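PDB 3CLV: Rab5 protein, putative from Plasmodium falciparum, which probably belongs to the Rab branch of the Ras-like P-loop nucleotide-binding proteins and holds guanosine-5'-diphosphate in its pocket. Local coordinates for residues Ile93-Trp98 with Tyr196-Glu201; Ile151-Lys156 with Lys192-Met197. All blocks are in the same frame, centred on the assembly; numbering follows the deposited sequence. Where two conformers were deposited one is given.

Both contacts seat the C-terminal helix 191-206 on the same face of the central mixed sheet, and their centres lie about 10 Å apart. Along the chain strand 92-99 comes first, then strand 149-155, and the helix follows both. In the sheet the two strands are separated by strands 8-13 and 119-125, so the helix bridges several strands of the Ras-like fold. Contact 2 uses the earlier turns and contact 1 the later ones, with Tyr196 and Met197 common to both segments. The contacts also touch directly, as where Leu198 CD2 lies 3.7 Å from Ile151 CG2. Strand 149-155 continues into the guanosine-5'-diphosphate pocket, tying this core to the ligand site.

Contact 1: residues Ile93-Trp98 with Tyr196-Glu201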
loop_
_atom_site.group_PDB
_atom_site.type_symbol
_atom_site.label_atom_id
_atom_site.label_comp_id
_atom_site.label_asym_id
_atom_site.label_seq_id
_atom_site.Cartn_x
_atom_site.Cartn_y
_atom_site.Cartn_z
ATOM N N ILE A 93 4.374 11.246 15.158
ATOM C CA ILE A 93 3.531 10.455 14.265
ATOM C C ILE A 93 3.593 10.934 12.820
ATOM O O ILE A 93 3.206 12.066 12.503
ATOM C CB ILE A 93 2.082 10.382 14.798
ATOM C CG1 ILE A 93 2.087 9.592 16.113
ATOM C CG2 ILE A 93 1.133 9.744 13.763
ATOM C CD1 ILE A 93 1.115 10.103 17.126
ATOM N N LYS A 94 4.106 10.056 11.960
ATOM C CA LYS A 94 4.286 10.359 10.546
ATOM C C LYS A 94 3.192 9.707 9.703
ATOM O O LYS A 94 2.978 8.497 9.769
ATOM C CB LYS A 94 5.661 9.893 10.097
ATOM C CG LYS A 94 5.935 10.069 8.618
ATOM C CD LYS A 94 7.388 9.741 8.359
ATOM C CE LYS A 94 7.673 9.618 6.887
ATOM N NZ LYS A 94 9.154 9.515 6.686
ATOM N N PHE A 95 2.481 10.534 8.938
ATOM C CA PHE A 95 1.411 10.071 8.059
ATOM C C PHE A 95 1.932 9.879 6.646
ATOM O O PHE A 95 2.638 10.748 6.143
ATOM C CB PHE A 95 0.255 11.087 8.049
ATOM C CG PHE A 95 -0.440 11.211 9.375
ATOM C CD1 PHE A 95 -1.493 10.353 9.707
ATOM C CD2 PHE A 95 -0.034 12.173 10.302
ATOM C CE1 PHE A 95 -2.142 10.452 10.942
ATOM C CE2 PHE A 95 -0.668 12.284 11.548
ATOM C CZ PHE A 95 -1.737 11.419 11.870
ATOM N N ASP A 96 1.613 8.734 6.033
ATOM C CA ASP A 96 1.872 8.518 4.620
ATOM C C ASP A 96 0.515 8.610 3.916
ATOM O O ASP A 96 -0.256 7.651 3.934
ATOM C CB ASP A 96 2.553 7.153 4.417
ATOM C CG ASP A 96 2.625 6.721 2.950
ATOM O OD1 ASP A 96 2.514 7.566 2.031
ATOM O OD2 ASP A 96 2.801 5.507 2.717
ATOM N N ILE A 97 0.230 9.768 3.323
ATOM C CA ILE A 97 -1.098 10.059 2.769
ATOM C C ILE A 97 -1.217 9.690 1.306
ATOM O O ILE A 97 -0.466 10.191 0.467
ATOM C CB ILE A 97 -1.455 11.545 2.954
ATOM C CG1 ILE A 97 -1.259 11.930 4.429
ATOM C CG2 ILE A 97 -2.901 11.806 2.539
ATOM C CD1 ILE A 97 -0.930 13.419 4.643
ATOM N N TRP A 98 -2.180 8.822 1.012
ATOM C CA TRP A 98 -2.482 8.406 -0.329
ATOM C C TRP A 98 -3.803 9.045 -0.728
ATOM O O TRP A 98 -4.867 8.633 -0.247
ATOM C CB TRP A 98 -2.605 6.871 -0.415
ATOM C CG TRP A 98 -1.335 6.074 -0.112
ATOM C CD1 TRP A 98 -0.349 6.387 0.770
ATOM C CD2 TRP A 98 -0.987 4.801 -0.665
ATOM N NE1 TRP A 98 0.622 5.412 0.771
ATOM C CE2 TRP A 98 0.245 4.423 -0.099
ATOM C CE3 TRP A 98 -1.593 3.950 -1.605
ATOM C CZ2 TRP A 98 0.877 3.222 -0.422
ATOM C CZ3 TRP A 98 -0.968 2.765 -1.927
ATOM C CH2 TRP A 98 0.264 2.414 -1.342
ATOM N N TYR A 196 -4.060 16.222 13.712
ATOM C CA TYR A 196 -3.881 16.273 15.175
ATOM C C TYR A 196 -4.789 15.242 15.829
ATOM O O TYR A 196 -4.343 14.474 16.694
ATOM C CB TYR A 196 -4.193 17.665 15.755
ATOM C CG TYR A 196 -3.225 18.770 15.348
ATOM C CD1 TYR A 196 -2.003 18.481 14.746
ATOM C CD2 TYR A 196 -3.529 20.109 15.597
ATOM C CE1 TYR A 196 -1.122 19.499 14.368
ATOM C CE2 TYR A 196 -2.661 21.127 15.224
ATOM C CZ TYR A 196 -1.465 20.813 14.611
ATOM O OH TYR A 196 -0.596 21.827 14.256
ATOM N N MET A 197 -6.052 15.237 15.400
ATOM C CA MET A 197 -7.076 14.322 15.897
ATOM C C MET A 197 -6.716 12.863 15.612
ATOM O O MET A 197 -6.815 11.999 16.506
ATOM C CB MET A 197 -8.443 14.672 15.294
ATOM C CG MET A 197 -9.063 15.999 15.825
ATOM S SD MET A 197 -10.707 16.331 15.136
ATOM C CE MET A 197 -11.707 15.167 16.031
ATOM N N LEU A 198 -6.290 12.594 14.371
ATOM C CA LEU A 198 -5.820 11.262 13.984
ATOM C C LEU A 198 -4.628 10.807 14.806
ATOM O O LEU A 198 -4.602 9.677 15.285
ATOM C CB LEU A 198 -5.450 11.217 12.497
ATOM C CG LEU A 198 -6.613 11.231 11.497
ATOM C CD1 LEU A 198 -6.079 11.257 10.053
ATOM C CD2 LEU A 198 -7.521 10.013 11.729
ATOM N N ALA A 199 -3.627 11.676 14.937
ATOM C CA ALA A 199 -2.431 11.359 15.705
ATOM C C ALA A 199 -2.761 11.068 17.183
ATOM O O ALA A 199 -2.237 10.097 17.764
ATOM C CB ALA A 199 -1.380 12.474 15.561
ATOM N N GLU A 200 -3.627 11.889 17.782
ATOM C CA GLU A 200 -4.112 11.629 19.163
ATOM C C GLU A 200 -4.734 10.224 19.275
ATOM O O GLU A 200 -4.457 9.472 20.204
ATOM C CB GLU A 200 -5.130 12.697 19.597
ATOM C CG GLU A 200 -4.525 14.093 19.782
ATOM C CD GLU A 200 -5.562 15.216 19.845
ATOM O OE1 GLU A 200 -6.738 15.016 19.460
ATOM O OE2 GLU A 200 -5.188 16.326 20.274
ATOM N N GLU A 201 -5.574 9.881 18.302
ATOM C CA GLU A 201 -6.206 8.576 18.252
ATOM C C GLU A 201 -5.200 7.416 18.025
ATOM O O GLU A 201 -5.321 6.370 18.655
ATOM C CB GLU A 201 -7.296 8.583 17.180
ATOM C CG GLU A 201 -8.316 7.482 17.342
ATOM C CD GLU A 201 -9.162 7.610 18.606
ATOM O OE1 GLU A 201 -9.375 8.737 19.129
ATOM O OE2 GLU A 201 -9.627 6.555 19.058
#
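The Phe95 ring meets helix 196-201 with its rim: Ala199 N lies close to the ring plane, 3.6 Å from CZ. Leu198 approaches the same ring aslant, its CB 3.7 Å from Phe95 CE1. The other flat group, the Trp98 indole, belongs to the opposite side of the strand. Its NE1 lies 2.9 Å from Asp96 OD2, a hydrogen bond that remains doubtful because Asp96 was modelled in two conformers.

Ala199 CB sits between two strand side chains, 3.8 Å from Ile93 CD1 and 3.9 Å from Phe95 CZ. With CG1 beside its own backbone N (chi1 -66°), Ile93 sends its methyl end past that CB until CD1 lies 3.4 Å from Ala199 O. The touching residues are buried and the packing is apolar, while Lys94 and Asp96, which alternate with Ile93 and Phe95 along the strand, lie on its other face.

Here the C-terminal helix passes the strand at 117°, with 9.5 Å between the two short axes. Strand 92-99 runs between strands 43-50 and 8-13, and Val49 of the former also touches Phe95 and Ala199. Phe195, one turn back on the helix, sets its ring edge-to-face with Phe95. Leu198 continues across to Ile149 of strand 149-155, whereas Asp96, on the far face, forms a salt bridge with Arg115 of the second subunit in the conformer described.

Contact 2: residues Ile151-Lys156 with Lys192-Met197; sequences ILVANK and KNIFYM. With GDP (guanosine-5'-diphosphate), chain D.
Ile151 and Ile194 form the close-packed end, their side chains crossing at about a right angle with 4.2 Å between the two CG2 methyls. Ile151 carries its CG1 anti to the backbone N (chi1 -175°), which brings CD1 under the helix, 3.9 Å from Ile194 O and 4.0 Å from Met197 SD. Met197 meets that methyl with both CB and SD, its side chain again at about a right angle to that of Ile151; it is itself partly exposed and marks the looser flank. One strand repeat further, Val153 CG2 meets Ile194 CD1 at 4.1 Å.

Beyond Val153 the segments part, and Asn155 and Lys156 turn instead to guanosine-5'-diphosphate, as in the NKxD motif of this family. The extended Lys156 chain lies over a face of the guanine, with CG 3.5 Å from GDP C6, and its NZ donates a 3.0 Å hydrogen bond to GDP O4'. Asn155 ND2 stands 3.3 Å from GDP N7; its amide is fixed by bonds to Val18, Thr183 and Ala185.

Strand and helix run nearly antiparallel (165°), the helix lying along the strand on one face of the sheet. Strand 149-155 is flanked there by 119-125 and 179-183: Ile121 touches both Ile151 and Val153, and Met197 also touches Ile181. On the same face, helix 20-29 lies alongside, its Ile23 against Ile194.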
loop_
_atom_site.group_PDB
_atom_site.type_symbol
_atom_site.label_atom_id
_atom_site.label_comp_id
_atom_site.label_asym_id
_atom_site.label_seq_id
_atom_site.Cartn_x
_atom_site.Cartn_y
_atom_site.Cartn_z
ATOM N N ILE A 151 -11.854 9.413 10.064
ATOM C CA ILE A 151 -12.270 10.788 10.284
ATOM C C ILE A 151 -13.100 11.284 9.093
ATOM O O ILE A 151 -12.664 11.220 7.925
ATOM C CB ILE A 151 -11.087 11.717 10.659
ATOM C CG1 ILE A 151 -11.580 13.129 11.016
ATOM C CG2 ILE A 151 -9.962 11.721 9.567
ATOM C CD1 ILE A 151 -10.597 13.839 11.998
ATOM N N LEU A 152 -14.314 11.731 9.403
ATOM C CA LEU A 152 -15.212 12.256 8.393
ATOM C C LEU A 152 -14.962 13.751 8.357
ATOM O O LEU A 152 -14.985 14.416 9.400
ATOM C CB LEU A 152 -16.666 11.920 8.733
ATOM C CG LEU A 152 -17.751 12.483 7.821
ATOM C CD1 LEU A 152 -17.661 11.823 6.429
ATOM C CD2 LEU A 152 -19.133 12.228 8.444
ATOM N N VAL A 153 -14.677 14.276 7.164
ATOM C CA VAL A 153 -14.274 15.685 7.040
ATOM C C VAL A 153 -15.317 16.453 6.235
ATOM O O VAL A 153 -15.612 16.111 5.079
ATOM C CB VAL A 153 -12.852 15.864 6.405
ATOM C CG1 VAL A 153 -12.519 17.364 6.145
ATOM C CG2 VAL A 153 -11.775 15.223 7.272
ATOM N N ALA A 154 -15.884 17.481 6.870
ATOM C CA ALA A 154 -16.820 18.389 6.215
ATOM C C ALA A 154 -16.025 19.571 5.679
ATOM O O ALA A 154 -15.750 20.532 6.412
ATOM C CB ALA A 154 -17.898 18.853 7.200
ATOM N N ASN A 155 -15.614 19.489 4.413
ATOM C CA ASN A 155 -14.810 20.549 3.818
ATOM C C ASN A 155 -15.657 21.660 3.150
ATOM O O ASN A 155 -16.823 21.446 2.803
ATOM C CB ASN A 155 -13.770 19.966 2.844
ATOM C CG ASN A 155 -12.687 20.976 2.448
ATOM O OD1 ASN A 155 -12.088 21.638 3.295
ATOM N ND2 ASN A 155 -12.390 21.038 1.147
ATOM N N LYS A 156 -15.040 22.832 2.988
ATOM C CA LYS A 156 -15.630 24.006 2.298
ATOM C C LYS A 156 -16.602 24.809 3.162
ATOM O O LYS A 156 -17.503 25.481 2.640
ATOM C CB LYS A 156 -16.266 23.633 0.958
ATOM C CG LYS A 156 -15.330 22.816 0.034
ATOM C CD LYS A 156 -15.732 23.058 -1.410
ATOM C CE LYS A 156 -15.188 21.982 -2.342
ATOM N NZ LYS A 156 -15.456 22.301 -3.786
ATOM N N LYS A 192 -4.782 21.278 9.700
ATOM C CA LYS A 192 -3.785 20.592 10.522
ATOM C C LYS A 192 -4.477 19.745 11.583
ATOM O O LYS A 192 -4.004 18.645 11.910
ATOM C CB LYS A 192 -2.813 21.578 11.200
ATOM C CG LYS A 192 -1.797 22.256 10.268
ATOM C CD LYS A 192 -0.843 23.091 11.149
ATOM C CE LYS A 192 -0.485 24.441 10.548
ATOM N NZ LYS A 192 0.914 24.415 9.998
ATOM N N ASN A 193 -5.611 20.243 12.075
ATOM C CA ASN A 193 -6.372 19.571 13.136
ATOM C C ASN A 193 -6.907 18.197 12.696
ATOM O O ASN A 193 -7.092 17.305 13.516
ATOM C CB ASN A 193 -7.523 20.461 13.636
ATOM C CG ASN A 193 -7.062 21.577 14.595
ATOM O OD1 ASN A 193 -6.058 21.458 15.287
ATOM N ND2 ASN A 193 -7.842 22.651 14.660
ATOM N N ILE A 194 -7.137 18.014 11.393
ATOM C CA ILE A 194 -7.487 16.666 10.907
ATOM C C ILE A 194 -6.446 15.671 11.434
ATOM O O ILE A 194 -6.770 14.624 11.981
ATOM C CB ILE A 194 -7.481 16.579 9.351
ATOM C CG1 ILE A 194 -8.584 17.440 8.732
ATOM C CG2 ILE A 194 -7.572 15.104 8.892
ATOM C CD1 ILE A 194 -8.439 17.636 7.183
ATOM N N PHE A 195 -5.182 16.012 11.255
ATOM C CA PHE A 195 -4.099 15.111 11.543
ATOM C C PHE A 195 -3.747 15.122 13.021
ATOM O O PHE A 195 -3.260 14.122 13.533
ATOM C CB PHE A 195 -2.916 15.447 10.634
ATOM C CG PHE A 195 -3.216 15.167 9.186
ATOM C CD1 PHE A 195 -3.010 13.895 8.660
ATOM C CD2 PHE A 195 -3.781 16.154 8.376
ATOM C CE1 PHE A 195 -3.307 13.622 7.343
ATOM C CE2 PHE A 195 -4.099 15.900 7.059
ATOM C CZ PHE A 195 -3.866 14.625 6.531
ATOM N N TYR A 196 -4.060 16.222 13.712
ATOM C CA TYR A 196 -3.881 16.273 15.175
ATOM C C TYR A 196 -4.789 15.242 15.829
ATOM O O TYR A 196 -4.343 14.474 16.694
ATOM C CB TYR A 196 -4.193 17.665 15.755
ATOM C CG TYR A 196 -3.225 18.770 15.348
ATOM C CD1 TYR A 196 -2.003 18.481 14.746
ATOM C CD2 TYR A 196 -3.529 20.109 15.597
ATOM C CE1 TYR A 196 -1.122 19.499 14.368
ATOM C CE2 TYR A 196 -2.661 21.127 15.224
ATOM C CZ TYR A 196 -1.465 20.813 14.611
ATOM O OH TYR A 196 -0.596 21.827 14.256
ATOM N N MET A 197 -6.052 15.237 15.400
ATOM C CA MET A 197 -7.076 14.322 15.897
ATOM C C MET A 197 -6.716 12.863 15.612
ATOM O O MET A 197 -6.815 11.999 16.506
ATOM C CB MET A 197 -8.443 14.672 15.294
ATOM C CG MET A 197 -9.063 15.999 15.825
ATOM S SD MET A 197 -10.707 16.331 15.136
ATOM C CE MET A 197 -11.707 15.167 16.031
HETATM P PB GDP D . -10.442 16.930 -5.157
HETATM O O1B GDP D . -8.975 16.667 -5.044
HETATM O O2B GDP D . -10.971 16.474 -6.498
HETATM O O3B GDP D . -11.245 16.261 -4.071
HETATM O O3A GDP D . -10.758 18.513 -4.993
HETATM P PA GDP D . -9.746 19.731 -5.354
HETATM O O1A GDP D . -9.249 19.598 -6.785
HETATM O O2A GDP D . -8.670 19.933 -4.333
HETATM O "O5'" GDP D . -10.758 20.980 -5.297
HETATM C "C5'" GDP D . -11.877 21.099 -6.183
HETATM C "C4'" GDP D . -12.282 22.577 -6.238
HETATM O "O4'" GDP D . -12.796 22.998 -4.972
HETATM C "C3'" GDP D . -11.152 23.546 -6.576
HETATM O "O3'" GDP D . -11.761 24.566 -7.377
HETATM C "C2'" GDP D . -10.734 24.145 -5.231
HETATM O "O2'" GDP D . -10.190 25.470 -5.316
HETATM C "C1'" GDP D . -12.068 24.141 -4.499
HETATM N N9 GDP D . -11.903 23.972 -3.052
HETATM C C8 GDP D . -11.217 22.987 -2.433
HETATM N N7 GDP D . -11.287 23.141 -1.097
HETATM C C5 GDP D . -12.047 24.234 -0.856
HETATM C C6 GDP D . -12.530 24.959 0.342
HETATM O O6 GDP D . -12.226 24.548 1.488
HETATM N N1 GDP D . -13.307 26.058 0.150
HETATM C C2 GDP D . -13.662 26.512 -1.080
HETATM N N2 GDP D . -14.449 27.615 -1.171
HETATM N N3 GDP D . -13.238 25.906 -2.234
HETATM C C4 GDP D . -12.454 24.780 -2.163
#